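Local coordinates for uncharacterized protein (Bacteroides vulgatus, PDB 4R8O) that is of unknown function and folds as a single-layer antiparallel beta sheet, in a family thought to have evolved from beta-hairpin repeats, at residues A[35-40]-A[61-66]. Sequence-based numbering, arbitrary orientation.
Sequences YMKHNY and NRWENN
Lys37 lays its aliphatic chain over one face of the Trp63 indole, the two side chains crossing at about a right angle. Lys37 CB sits above the six-membered ring of Trp63, 3.6 Å from the centroid and 7° off the ring normal, a clear CH-pi contact. Farther out, Lys37 CD reaches the pyrrole half of the same face and lies 3.7 Å from NE1 of Trp63. With CG anti to the backbone N (chi1 -168°) and the chain extended beyond it, Lys37 runs on across the indole from the benzo end to the nitrogen end. Trp63, its CG anti to the carbonyl carbon (chi1 -74°), pushes the far corner of its six-membered ring up to the backbone before Lys37: Trp63 CZ3 is 3.5 Å from Met36 C, while the Tyr35 carbonyl carbon comes in at the rim, almost level with the ring. That backbone bends in a classic beta bulge, with Tyr35 and Met36 set against Ile24 of strand 18-28.

The two strands are not sheet neighbours. Strand 48-57 runs between them, bonding through its backbone to Tyr35 and Lys37, and the Trp63 side chain spans the face of that strand to reach 35-37. From the middle strand Trp56 meets the Trp63 ring edge-to-face, and Gln54 touches it. In a single-layer sheet, such packing between alternate strands covers part of the indole at the surface. Neither hydrogen bond nor salt bridge joins the segments; lysine methylenes cover one indole face and peptide backbone meets its benzo end, so the attraction is probably mostly dispersion and CH-pi.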
# COMPACT_ATOMS: atom_id res chain seq x y z
N TYR A 35 -6.76 10.24 4.13
CA TYR A 35 -6.83 10.09 2.68
C TYR A 35 -6.43 8.74 2.12
O TYR A 35 -7.20 8.11 1.37
CB TYR A 35 -5.97 11.16 2.06
CG TYR A 35 -6.04 11.17 0.58
CD1 TYR A 35 -7.28 11.18 -0.09
CD2 TYR A 35 -4.88 11.18 -0.17
CE1 TYR A 35 -7.34 11.20 -1.46
CE2 TYR A 35 -4.93 11.23 -1.55
CZ TYR A 35 -6.16 11.24 -2.19
OH TYR A 35 -6.22 11.26 -3.55
N MSE A 36 -5.23 8.30 2.47
CA MSE A 36 -4.72 7.01 2.04
C MSE A 36 -3.85 6.40 3.11
O MSE A 36 -3.23 7.11 3.88
CB MSE A 36 -4.05 7.34 0.71
CG MSE A 36 -3.20 6.21 0.19
SE MSE A 36 -3.07 6.09 -1.76
CE MSE A 36 -1.95 4.59 -1.36
N LYS A 37 -3.75 5.08 3.16
CA LYS A 37 -2.92 4.37 4.16
C LYS A 37 -2.20 3.25 3.46
O LYS A 37 -2.82 2.46 2.75
CB LYS A 37 -3.81 3.79 5.25
CG LYS A 37 -3.07 3.28 6.49
CD LYS A 37 -4.08 2.70 7.46
CE LYS A 37 -3.40 2.07 8.66
NZ LYS A 37 -4.25 1.01 9.25
N HIS A 38 -0.89 3.21 3.63
CA HIS A 38 -0.09 2.16 3.02
C HIS A 38 0.32 1.20 4.12
O HIS A 38 0.92 1.62 5.09
CB HIS A 38 1.18 2.72 2.44
CG HIS A 38 1.04 3.36 1.11
ND1 HIS A 38 0.93 2.62 -0.05
CD2 HIS A 38 1.11 4.66 0.72
CE1 HIS A 38 0.92 3.44 -1.09
NE2 HIS A 38 1.03 4.69 -0.65
N ASN A 39 0.03 -0.08 3.97
CA ASN A 39 0.46 -1.09 4.96
C ASN A 39 1.49 -1.95 4.26
O ASN A 39 1.21 -2.50 3.22
CB ASN A 39 -0.75 -1.88 5.37
CG ASN A 39 -1.85 -0.99 5.96
OD1 ASN A 39 -1.59 -0.19 6.88
ND2 ASN A 39 -3.07 -1.09 5.43
N TYR A 40 2.70 -2.01 4.83
CA TYR A 40 3.85 -2.69 4.25
C TYR A 40 4.22 -3.98 5.00
O TYR A 40 4.09 -4.01 6.21
CB TYR A 40 5.06 -1.77 4.36
CG TYR A 40 4.87 -0.45 3.74
CD1 TYR A 40 4.85 -0.31 2.37
CD2 TYR A 40 4.73 0.69 4.52
CE1 TYR A 40 4.68 0.93 1.78
CE2 TYR A 40 4.56 1.94 3.96
CZ TYR A 40 4.53 2.06 2.58
OH TYR A 40 4.34 3.29 2.00
N ASN A 61 -16.90 6.17 6.61
CA ASN A 61 -15.96 6.36 7.69
C ASN A 61 -15.09 5.13 8.00
O ASN A 61 -15.07 4.62 9.11
CB ASN A 61 -16.72 6.86 8.92
CG ASN A 61 -15.82 7.59 9.90
OD1 ASN A 61 -15.78 8.83 9.92
ND2 ASN A 61 -15.05 6.83 10.67
N ARG A 62 -14.36 4.67 7.00
CA ARG A 62 -13.54 3.47 7.15
C ARG A 62 -12.50 3.42 6.06
O ARG A 62 -12.63 4.08 5.03
CB ARG A 62 -14.40 2.20 7.10
CG ARG A 62 -15.18 1.97 5.80
CD ARG A 62 -15.97 0.68 5.85
NE ARG A 62 -15.05 -0.46 5.76
CZ ARG A 62 -14.68 -1.10 4.64
NH1 ARG A 62 -15.18 -0.80 3.43
NH2 ARG A 62 -13.81 -2.11 4.73
N TRP A 63 -11.49 2.59 6.30
CA TRP A 63 -10.42 2.31 5.33
C TRP A 63 -10.85 1.21 4.36
O TRP A 63 -11.08 0.08 4.80
CB TRP A 63 -9.13 1.86 6.06
CG TRP A 63 -8.38 2.95 6.76
CD1 TRP A 63 -8.12 3.03 8.09
CD2 TRP A 63 -7.76 4.10 6.16
NE1 TRP A 63 -7.40 4.15 8.37
CE2 TRP A 63 -7.16 4.84 7.21
CE3 TRP A 63 -7.66 4.58 4.84
CZ2 TRP A 63 -6.45 6.04 6.99
CZ3 TRP A 63 -6.95 5.78 4.61
CH2 TRP A 63 -6.36 6.50 5.67
N GLU A 64 -10.91 1.51 3.06
CA GLU A 64 -11.36 0.53 2.04
C GLU A 64 -10.20 0.00 1.16
O GLU A 64 -9.42 0.79 0.60
CB GLU A 64 -12.46 1.12 1.16
CG GLU A 64 -13.66 1.60 1.95
CD GLU A 64 -14.85 2.00 1.10
OE1 GLU A 64 -14.67 2.22 -0.12
OE2 GLU A 64 -15.96 2.15 1.65
N ASN A 65 -10.13 -1.32 1.04
CA ASN A 65 -9.07 -1.96 0.24
C ASN A 65 -9.19 -1.54 -1.21
O ASN A 65 -10.29 -1.39 -1.71
CB ASN A 65 -9.15 -3.46 0.38
CG ASN A 65 -8.76 -3.92 1.76
OD1 ASN A 65 -9.26 -3.41 2.76
ND2 ASN A 65 -7.86 -4.87 1.84
N ASN A 66 -8.07 -1.26 -1.85
CA ASN A 66 -8.11 -0.77 -3.24
C ASN A 66 -7.09 -1.50 -4.11
O ASN A 66 -7.46 -2.35 -4.90
CB ASN A 66 -7.92 0.78 -3.28
CG ASN A 66 -7.76 1.32 -4.70
OD1 ASN A 66 -8.41 0.84 -5.63
ND2 ASN A 66 -6.89 2.30 -4.88